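Local atomic coordinates of UTP-glucose-1-phosphate uridylyltransferase 2 (Trypanosoma brucei, PDB entry 3GUE), a protein that probably catalyses the formation of UDP-glucose and diphosphate from UTP and glucose 1-phosphate, and is caught here with UDP-glucose bound. Residues 22-26 / 27-31; 197-201 / 202-206; 452-455 / 456-460. All blocks are in the same frame, centred on the assembly; numbering follows the deposited sequence. Where two conformers were deposited one is given.

Contact 1 (22-26 / 27-31)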
ATOM      1  N   SER A  22      13.690   6.401  22.563  1.00 30.64           N
ATOM      2  CA  SER A  22      14.039   6.504  21.150  1.00 31.28           C
ATOM      3  C   SER A  22      13.485   7.750  20.471  1.00 31.77           C
ATOM      4  O   SER A  22      13.646   7.902  19.263  1.00 32.58           O
ATOM      5  CB  SER A  22      13.613   5.249  20.376  1.00 31.63           C
ATOM      6  OG  SER A  22      14.695   4.325  20.270  1.00 32.15           O
ATOM      7  N   GLY A  23      12.838   8.637  21.223  1.00 31.66           N
ATOM      8  CA  GLY A  23      12.376   9.910  20.657  1.00 31.16           C
ATOM      9  C   GLY A  23      11.006   9.895  19.979  1.00 30.86           C
ATOM     10  O   GLY A  23      10.660  10.825  19.239  1.00 30.97           O
ATOM     11  N   VAL A  24      10.230   8.849  20.249  1.00 29.72           N
ATOM     12  CA  VAL A  24       8.875   8.693  19.703  1.00 28.51           C
ATOM     13  C   VAL A  24       7.895   9.789  20.168  1.00 28.74           C
ATOM     14  O   VAL A  24       7.863  10.191  21.347  1.00 28.01           O
ATOM     15  CB  VAL A  24       8.312   7.268  20.002  1.00 27.93           C
ATOM     16  CG1 VAL A  24       6.963   7.054  19.323  1.00 26.97           C
ATOM     17  CG2 VAL A  24       9.325   6.188  19.536  1.00 27.18           C
ATOM     18  N   GLU A  25       7.094  10.249  19.218  1.00 28.65           N
ATOM     19  CA  GLU A  25       6.165  11.356  19.425  1.00 28.91           C
ATOM     20  C   GLU A  25       5.182  10.996  20.555  1.00 28.78           C
ATOM     21  O   GLU A  25       4.656   9.885  20.598  1.00 27.68           O
ATOM     22  CB  GLU A  25       5.465  11.696  18.097  1.00 28.83           C
ATOM     23  CG  GLU A  25       4.717  13.021  18.108  1.00 29.01           C
ATOM     24  CD  GLU A  25       3.374  12.889  18.779  1.00 30.37           C
ATOM     25  OE1 GLU A  25       2.740  11.835  18.594  1.00 28.64           O
ATOM     26  OE2 GLU A  25       2.965  13.817  19.509  1.00 30.94           O
ATOM     27  N   GLU A  26       4.999  11.935  21.487  1.00 28.77           N
ATOM     28  CA  GLU A  26       4.091  11.802  22.642  1.00 29.48           C
ATOM     29  C   GLU A  26       2.679  11.260  22.337  1.00 28.96           C
ATOM     30  O   GLU A  26       2.204  10.322  22.997  1.00 29.00           O
ATOM     31  CB  GLU A  26       4.019  13.162  23.383  1.00 30.26           C
ATOM     32  CG  GLU A  26       2.599  13.710  23.694  1.00 33.37           C
ATOM     33  CD  GLU A  26       2.346  15.139  23.156  1.00 39.72           C
ATOM     34  OE1 GLU A  26       3.322  15.889  22.870  1.00 41.94           O
ATOM     35  OE2 GLU A  26       1.154  15.529  23.027  1.00 40.74           O
ATOM     36  N   LYS A  27       1.995  11.843  21.356  1.00 29.35           N
ATOM     37  CA  LYS A  27       0.646  11.371  21.015  1.00 28.57           C
ATOM     38  C   LYS A  27       0.659   9.965  20.428  1.00 27.66           C
ATOM     39  O   LYS A  27      -0.253   9.203  20.674  1.00 27.17           O
ATOM     40  CB  LYS A  27      -0.120  12.347  20.128  1.00 28.79           C
ATOM     41  CG  LYS A  27      -0.613  13.582  20.842  1.00 32.20           C
ATOM     42  CD  LYS A  27      -1.842  13.344  21.717  1.00 33.45           C
ATOM     43  CE  LYS A  27      -2.318  14.674  22.292  1.00 33.86           C
ATOM     44  NZ  LYS A  27      -3.335  14.520  23.368  1.00 34.58           N
ATOM     45  N   CYS A  28       1.700   9.624  19.668  1.00 27.54           N
ATOM     46  CA  CYS A  28       1.845   8.255  19.143  1.00 27.77           C
ATOM     47  C   CYS A  28       1.981   7.229  20.290  1.00 27.12           C
ATOM     48  O   CYS A  28       1.344   6.165  20.261  1.00 27.43           O
ATOM     49  CB  CYS A  28       3.019   8.151  18.167  1.00 26.80           C
ATOM     50  SG  CYS A  28       3.464   6.442  17.768  1.00 29.21           S
ATOM     51  N   ILE A  29       2.796   7.553  21.295  1.00 26.89           N
ATOM     52  CA  ILE A  29       2.956   6.685  22.476  1.00 26.24           C
ATOM     53  C   ILE A  29       1.578   6.460  23.122  1.00 26.36           C
ATOM     54  O   ILE A  29       1.172   5.329  23.338  1.00 25.15           O
ATOM     55  CB  ILE A  29       3.999   7.234  23.487  1.00 26.14           C
ATOM     56  CG1 ILE A  29       5.401   7.270  22.846  1.00 24.57           C
ATOM     57  CG2 ILE A  29       3.994   6.391  24.796  1.00 27.85           C
ATOM     58  CD1 ILE A  29       6.420   8.104  23.566  1.00 27.77           C
ATOM     59  N   HIS A  30       0.861   7.550  23.371  1.00 27.03           N
ATOM     60  CA  HIS A  30      -0.496   7.517  23.939  1.00 27.86           C
ATOM     61  C   HIS A  30      -1.496   6.645  23.140  1.00 27.59           C
ATOM     62  O   HIS A  30      -2.185   5.810  23.721  1.00 27.59           O
ATOM     63  CB  HIS A  30      -0.986   8.961  24.154  1.00 28.50           C
ATOM     64  CG  HIS A  30      -2.432   9.084  24.526  1.00 31.68           C
ATOM     65  ND1 HIS A  30      -3.241  10.080  24.027  1.00 37.16           N
ATOM     66  CD2 HIS A  30      -3.211   8.346  25.350  1.00 36.05           C
ATOM     67  CE1 HIS A  30      -4.460   9.945  24.519  1.00 37.29           C
ATOM     68  NE2 HIS A  30      -4.467   8.902  25.328  1.00 36.63           N
ATOM     69  N   ILE A  31      -1.588   6.862  21.827  1.00 27.84           N
ATOM     70  CA  ILE A  31      -2.429   6.052  20.941  1.00 27.66           C
ATOM     71  C   ILE A  31      -1.994   4.562  20.980  1.00 27.53           C
ATOM     72  O   ILE A  31      -2.839   3.669  21.084  1.00 27.79           O
ATOM     73  CB  ILE A  31      -2.408   6.605  19.482  1.00 27.76           C
ATOM     74  CG1 ILE A  31      -2.847   8.088  19.455  1.00 28.36           C
ATOM     75  CG2 ILE A  31      -3.256   5.740  18.523  1.00 28.22           C
ATOM     76  CD1 ILE A  31      -2.920   8.717  18.026  1.00 27.18           C
TER

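Contact 2 (197-201 / 202-206)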
ATOM      1  N   VAL A 197       0.843  11.943  12.350  1.00 26.39           N
ATOM      2  CA  VAL A 197       2.135  12.481  11.916  1.00 26.83           C
ATOM      3  C   VAL A 197       1.991  13.877  11.302  1.00 26.87           C
ATOM      4  O   VAL A 197       2.752  14.799  11.667  1.00 27.06           O
ATOM      5  CB  VAL A 197       2.837  11.524  10.953  1.00 26.28           C
ATOM      6  CG1 VAL A 197       4.045  12.200  10.309  1.00 27.70           C
ATOM      7  CG2 VAL A 197       3.237  10.227  11.706  1.00 26.08           C
ATOM      8  N   LEU A 198       1.034  14.029  10.384  1.00 27.20           N
ATOM      9  CA  LEU A 198       0.707  15.340   9.800  1.00 27.49           C
ATOM     10  C   LEU A 198       0.362  16.379  10.882  1.00 27.43           C
ATOM     11  O   LEU A 198       0.807  17.529  10.818  1.00 26.92           O
ATOM     12  CB  LEU A 198      -0.436  15.221   8.765  1.00 27.30           C
ATOM     13  CG  LEU A 198      -0.080  14.811   7.333  1.00 28.19           C
ATOM     14  CD1 LEU A 198      -1.373  14.689   6.462  1.00 28.52           C
ATOM     15  CD2 LEU A 198       0.948  15.756   6.713  1.00 26.35           C
ATOM     16  N   TYR A 199      -0.444  15.962  11.861  1.00 27.89           N
ATOM     17  CA  TYR A 199      -0.934  16.836  12.938  1.00 27.66           C
ATOM     18  C   TYR A 199       0.185  17.192  13.906  1.00 27.28           C
ATOM     19  O   TYR A 199       0.453  18.363  14.137  1.00 26.11           O
ATOM     20  CB  TYR A 199      -2.067  16.149  13.723  1.00 28.24           C
ATOM     21  CG  TYR A 199      -2.770  17.041  14.748  1.00 30.36           C
ATOM     22  CD1 TYR A 199      -3.417  18.223  14.355  1.00 30.56           C
ATOM     23  CD2 TYR A 199      -2.800  16.698  16.108  1.00 30.01           C
ATOM     24  CE1 TYR A 199      -4.060  19.017  15.269  1.00 29.38           C
ATOM     25  CE2 TYR A 199      -3.448  17.497  17.034  1.00 29.30           C
ATOM     26  CZ  TYR A 199      -4.067  18.650  16.610  1.00 30.50           C
ATOM     27  OH  TYR A 199      -4.702  19.453  17.521  1.00 30.79           O
ATOM     28  N   SER A 200       0.834  16.160  14.445  1.00 27.08           N
ATOM     29  CA  SER A 200       1.843  16.383  15.476  0.50 27.04           C
ATOM     30  C   SER A 200       3.171  16.948  14.964  1.00 26.80           C
ATOM     31  O   SER A 200       3.923  17.562  15.745  1.00 26.94           O
ATOM     32  CB  SER A 200       2.040  15.128  16.326  0.50 27.08           C
ATOM     33  OG  SER A 200       1.002  15.037  17.289  0.50 27.89           O
ATOM     34  N   SER A 201       3.469  16.780  13.673  1.00 26.66           N
ATOM     35  CA  SER A 201       4.724  17.348  13.119  1.00 27.69           C
ATOM     36  C   SER A 201       4.673  18.856  12.878  1.00 27.32           C
ATOM     37  O   SER A 201       5.718  19.510  12.770  1.00 27.13           O
ATOM     38  CB  SER A 201       5.084  16.698  11.792  1.00 27.68           C
ATOM     39  OG  SER A 201       4.023  16.896  10.872  1.00 27.18           O
ATOM     40  N   GLY A 202       3.461  19.389  12.715  1.00 27.35           N
ATOM     41  CA  GLY A 202       3.286  20.801  12.372  1.00 26.86           C
ATOM     42  C   GLY A 202       3.235  20.987  10.863  1.00 26.23           C
ATOM     43  O   GLY A 202       3.116  22.104  10.385  1.00 25.62           O
ATOM     44  N   LYS A 203       3.331  19.889  10.114  1.00 25.49           N
ATOM     45  CA  LYS A 203       3.194  19.954   8.653  1.00 25.92           C
ATOM     46  C   LYS A 203       1.755  20.359   8.276  1.00 25.00           C
ATOM     47  O   LYS A 203       1.580  21.182   7.400  1.00 23.62           O
ATOM     48  CB  LYS A 203       3.586  18.632   7.940  1.00 26.15           C
ATOM     49  CG  LYS A 203       5.056  18.553   7.485  1.00 28.93           C
ATOM     50  CD  LYS A 203       5.336  19.514   6.308  1.00 33.67           C
ATOM     51  CE  LYS A 203       6.609  19.137   5.550  1.00 32.71           C
ATOM     52  NZ  LYS A 203       7.777  19.833   6.078  1.00 30.89           N
ATOM     53  N   LEU A 204       0.758  19.805   8.967  1.00 24.24           N
ATOM     54  CA  LEU A 204      -0.644  20.134   8.683  1.00 24.34           C
ATOM     55  C   LEU A 204      -0.930  21.642   8.856  1.00 25.21           C
ATOM     56  O   LEU A 204      -1.446  22.271   7.942  1.00 25.72           O
ATOM     57  CB  LEU A 204      -1.617  19.306   9.522  1.00 24.35           C
ATOM     58  CG  LEU A 204      -3.101  19.586   9.185  1.00 21.87           C
ATOM     59  CD1 LEU A 204      -3.429  19.268   7.718  1.00 19.05           C
ATOM     60  CD2 LEU A 204      -4.022  18.862  10.126  1.00 23.07           C
ATOM     61  N   ASP A 205      -0.606  22.195  10.015  1.00 25.35           N
ATOM     62  CA  ASP A 205      -0.676  23.648  10.245  1.00 26.88           C
ATOM     63  C   ASP A 205       0.124  24.480   9.254  1.00 27.03           C
ATOM     64  O   ASP A 205      -0.323  25.560   8.845  1.00 27.53           O
ATOM     65  CB  ASP A 205      -0.181  23.986  11.645  1.00 26.69           C
ATOM     66  CG  ASP A 205      -1.137  23.542  12.723  1.00 28.67           C
ATOM     67  OD1 ASP A 205      -2.363  23.625  12.493  1.00 30.21           O
ATOM     68  OD2 ASP A 205      -0.657  23.120  13.803  1.00 30.49           O
ATOM     69  N   TYR A 206       1.318  24.002   8.906  1.00 27.78           N
ATOM     70  CA  TYR A 206       2.139  24.664   7.901  1.00 28.56           C
ATOM     71  C   TYR A 206       1.450  24.728   6.524  1.00 27.89           C
ATOM     72  O   TYR A 206       1.328  25.813   5.952  1.00 27.16           O
ATOM     73  CB  TYR A 206       3.550  24.052   7.791  1.00 28.96           C
ATOM     74  CG  TYR A 206       4.364  24.724   6.707  1.00 30.99           C
ATOM     75  CD1 TYR A 206       4.867  26.019   6.891  1.00 31.96           C
ATOM     76  CD2 TYR A 206       4.585  24.099   5.479  1.00 31.84           C
ATOM     77  CE1 TYR A 206       5.593  26.657   5.888  1.00 33.27           C
ATOM     78  CE2 TYR A 206       5.317  24.728   4.472  1.00 30.98           C
ATOM     79  CZ  TYR A 206       5.809  26.002   4.672  1.00 32.23           C
ATOM     80  OH  TYR A 206       6.535  26.642   3.673  1.00 32.15           O
TER
HETATM   81  O   HOH W   1       0.178  20.549  12.571  1.00 33.81           O

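Contact 3 (452-455 / 456-460)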
ATOM      1  N   VAL A 452      10.375 -15.500 -23.773  1.00 28.86           N
ATOM      2  CA  VAL A 452       9.266 -16.424 -23.534  1.00 28.39           C
ATOM      3  C   VAL A 452       7.925 -15.689 -23.580  1.00 28.52           C
ATOM      4  O   VAL A 452       7.755 -14.649 -22.972  1.00 28.51           O
ATOM      5  CB  VAL A 452       9.459 -17.193 -22.201  1.00 28.04           C
ATOM      6  CG1 VAL A 452       8.237 -18.020 -21.853  1.00 28.19           C
ATOM      7  CG2 VAL A 452      10.676 -18.105 -22.318  1.00 27.68           C
ATOM      8  N   SER A 453       6.976 -16.234 -24.334  1.00 28.62           N
ATOM      9  CA  SER A 453       5.663 -15.623 -24.486  1.00 27.71           C
ATOM     10  C   SER A 453       4.639 -16.462 -23.730  1.00 27.23           C
ATOM     11  O   SER A 453       4.472 -17.647 -24.021  1.00 27.44           O
ATOM     12  CB  SER A 453       5.315 -15.505 -25.984  1.00 27.75           C
ATOM     13  OG  SER A 453       3.940 -15.221 -26.201  1.00 25.87           O
ATOM     14  N   VAL A 454       3.993 -15.876 -22.724  1.00 26.59           N
ATOM     15  CA  VAL A 454       2.951 -16.626 -21.976  1.00 25.60           C
ATOM     16  C   VAL A 454       1.547 -16.167 -22.436  1.00 25.29           C
ATOM     17  O   VAL A 454       1.238 -14.963 -22.426  1.00 24.18           O
ATOM     18  CB  VAL A 454       3.115 -16.541 -20.421  1.00 25.63           C
ATOM     19  CG1 VAL A 454       1.952 -17.182 -19.709  1.00 27.26           C
ATOM     20  CG2 VAL A 454       4.429 -17.147 -19.940  1.00 26.42           C
ATOM     21  N   ARG A 455       0.718 -17.130 -22.853  1.00 24.20           N
ATOM     22  CA  ARG A 455      -0.568 -16.826 -23.467  1.00 23.51           C
ATOM     23  C   ARG A 455      -1.712 -17.654 -22.867  1.00 23.41           C
ATOM     24  O   ARG A 455      -1.590 -18.884 -22.683  1.00 22.46           O
ATOM     25  CB  ARG A 455      -0.514 -17.098 -24.974  1.00 23.44           C
ATOM     26  CG  ARG A 455       0.491 -16.273 -25.730  1.00 23.17           C
ATOM     27  CD  ARG A 455       0.749 -16.861 -27.116  1.00 27.61           C
ATOM     28  NE  ARG A 455       1.858 -16.154 -27.752  1.00 30.89           N
ATOM     29  CZ  ARG A 455       2.270 -16.320 -29.005  1.00 32.10           C
ATOM     30  NH1 ARG A 455       1.678 -17.184 -29.815  1.00 34.18           N
ATOM     31  NH2 ARG A 455       3.300 -15.616 -29.440  1.00 32.62           N
ATOM     32  N   GLY A 456      -2.829 -16.986 -22.610  1.00 23.06           N
ATOM     33  CA  GLY A 456      -4.028 -17.661 -22.097  1.00 23.79           C
ATOM     34  C   GLY A 456      -3.852 -18.058 -20.643  1.00 23.78           C
ATOM     35  O   GLY A 456      -3.401 -17.237 -19.847  1.00 23.64           O
ATOM     36  N   ASN A 457      -4.250 -19.293 -20.311  1.00 24.08           N
ATOM     37  CA  ASN A 457      -4.061 -19.891 -18.986  1.00 24.70           C
ATOM     38  C   ASN A 457      -2.910 -20.910 -18.917  1.00 25.36           C
ATOM     39  O   ASN A 457      -3.066 -22.068 -19.346  1.00 26.26           O
ATOM     40  CB  ASN A 457      -5.357 -20.555 -18.512  1.00 24.40           C
ATOM     41  CG  ASN A 457      -6.482 -19.553 -18.297  1.00 25.50           C
ATOM     42  OD1 ASN A 457      -7.631 -19.808 -18.637  1.00 26.59           O
ATOM     43  ND2 ASN A 457      -6.146 -18.405 -17.747  1.00 24.32           N
ATOM     44  N   VAL A 458      -1.772 -20.492 -18.358  1.00 26.22           N
ATOM     45  CA  VAL A 458      -0.562 -21.324 -18.309  1.00 26.34           C
ATOM     46  C   VAL A 458      -0.245 -21.869 -16.912  1.00 26.64           C
ATOM     47  O   VAL A 458      -0.220 -21.119 -15.935  1.00 27.33           O
ATOM     48  CB  VAL A 458       0.650 -20.584 -18.918  1.00 26.49           C
ATOM     49  CG1 VAL A 458       2.000 -21.323 -18.660  1.00 26.71           C
ATOM     50  CG2 VAL A 458       0.433 -20.395 -20.403  1.00 26.12           C
ATOM     51  N   VAL A 459       0.003 -23.179 -16.830  1.00 25.53           N
ATOM     52  CA  VAL A 459       0.502 -23.798 -15.605  1.00 25.89           C
ATOM     53  C   VAL A 459       1.930 -24.375 -15.828  1.00 26.13           C
ATOM     54  O   VAL A 459       2.205 -25.035 -16.852  1.00 26.13           O
ATOM     55  CB  VAL A 459      -0.488 -24.886 -15.047  1.00 25.83           C
ATOM     56  CG1 VAL A 459       0.026 -25.496 -13.729  1.00 26.43           C
ATOM     57  CG2 VAL A 459      -1.914 -24.302 -14.841  1.00 24.42           C
ATOM     58  N   ILE A 460       2.835 -24.119 -14.881  1.00 25.99           N
ATOM     59  CA  ILE A 460       4.185 -24.702 -14.922  1.00 27.00           C
ATOM     60  C   ILE A 460       4.517 -25.337 -13.565  1.00 27.93           C
ATOM     61  O   ILE A 460       4.774 -24.617 -12.604  1.00 29.47           O
ATOM     62  CB  ILE A 460       5.287 -23.640 -15.307  1.00 26.99           C
ATOM     63  CG1 ILE A 460       4.907 -22.862 -16.579  1.00 27.16           C
ATOM     64  CG2 ILE A 460       6.676 -24.313 -15.483  1.00 26.78           C
ATOM     65  CD1 ILE A 460       5.941 -21.749 -16.996  1.00 26.88           C
TER

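Contact 1 (22-26 / 27-31)
The carboxylate of Glu25 curls forward over the first turn of helix 26-40 and takes up two backbone N-H groups there. Cys28 N donates to Glu25 OE1 at 2.7 Å, on the syn side but 29° out of the carboxylate plane, and Lys27 N meets Glu25 OE2 at 2.9 Å from above that plane. Glu25 CG lies anti to the backbone N (chi1 -167°) and the chain bends at chi2, which brings the acid over the two amides. Main-chain bonding follows directly: Ile29 N gives to Glu25 O at 3.1 Å and His30 N to Glu26 O. Glu26 OE2 lies alongside the stem of Lys27, 3.4 Å from Lys27 CG, but Lys27 NZ is hydrogen-bonded to Leu321 O. Beside the cap, Val24 CG1 rests on Cys28 SG and on Ile29 CG1, each at 3.9 Å, and Met19 of helix 10-21 closes over Val24 and Ile29. Cys28 O is hydrogen-bonded to a dimercaptobutanediol, probably from the crystallisation liquor, in a pocket that Cys28 itself lines. Gly23, with positive phi, ends the preceding helix, and the whole is a tight helix-to-helix link: a Schellman motif followed two residues later by a glutamate N-cap.

Contact 2 (197-201 / 202-206)
The ring of Tyr199 is met at its edge, close to its plane, by Leu204, whose CD2 comes 4.3 Å from Tyr199 CD1. Met317 of helix 310-319 also touches the tyrosine, and Tyr199 OH is hydrogen-bonded to Asp318 of that helix. Tyr199 and Leu204 lie on either side of a helix-glycine-helix corner: Gly202, at positive phi, is the first residue to leave helical geometry and is also the N-cap of helix 203-209. Within this GT-A-type domain the corner packs on Leu160 of the outermost strand 159-161, which touches Leu198, Ser201 and Lys203. Leu204 N reaches back past the glycine to Leu198 O at 2.9 Å, the donor tilted 34° from the carbonyl plane, while Gly202 N makes a weak bond to Tyr199 O. A water bridges the corner, donating to Tyr199 O at 2.7 Å, accepting from Asp205 N at 3.1 Å and donating weakly to the Asp205 carboxylate. On the side of Leu160, Lys203 CB crosses Leu198 CD2 at 4.1 Å, and the bent lysine chain carries NZ to the carbonyl O of Ser156. Ser201 OG, set between its own N and carbonyl carbon (chi1 59°), does two jobs. It closes an ST turn by accepting from Lys203 N at 3.2 Å, and it donates to Val197 O at 2.6 Å, a carbonyl that also receives Ser201 N.

Contact 3 (452-455 / 456-460)
Ser453 OG is gripped twice by the guanidinium group of Arg455, through NE at 2.8 Å and, weakly, through NH2 at 3.3 Å. The oxygen stands 24° out of the guanidinium plane, and the NE bond is bent, 143° at the hydrogen. The two residues lie two apart on strand 453-455, which leads into a corner of the C-terminal parallel beta-helix domain, probably left-handed as in related UDP-glucose pyrophosphorylases. CG of Arg455 is anti to the carbonyl carbon (chi1 -61°) and the chain stays extended to NE; the same side chain also touches Val475 and Asp477 of strand 475-477. That neighbouring strand runs parallel to 453-455, with Leu476 joined to both Ser453 and Arg455 by backbone hydrogen bonds. After Arg455 the chain turns at Gly456 and Asn457, the glycine at positive phi, and strand 458-462 sets off in another sheet. No hydrogen bond joins 452-455 to 456-460. The polar groups of the corner turn to neighbouring coils instead: Asn457 N gives to Asn478 OD1, and Gly456 O accepts weakly from Thr438 OG1. Inside the bend, Val454 and Val458 close on each other. Cys437 lies against Val454, while Leu440 and Leu476 lie against Val458, making a small apolar filling for the coil. Val454 CG1, anti to its own N, sits 3.7 Å from Val458 CB and 3.6 Å from Val458 CG2. The same CG2 methyl lies 3.4 Å from Arg455 O, the carbonyl that leads into the turn.

Overall arrangement
Contacts 1 and 2 are neighbours, their centres 14 Å apart, and they meet at Ser200: its OG, in the conformer given, lies 3.2 Å from Glu25 OE2, a probable but weak hydrogen bond, and 4.1 Å from Lys27 CB. Both lie near the nucleotide-sugar site without reaching it: the side chain of Cys28 is about 10 Å from the bound UDP-glucose and that of Leu198 about 12 Å. Cys28 and Ile31 of contact 1 also line the dimercaptobutanediol pocket, together with Thr196, just before contact 2. Contact 3 belongs to the beta-helix on the opposite side of the chain's centre, its centre 50 Å and 49 Å from those of contacts 1 and 2.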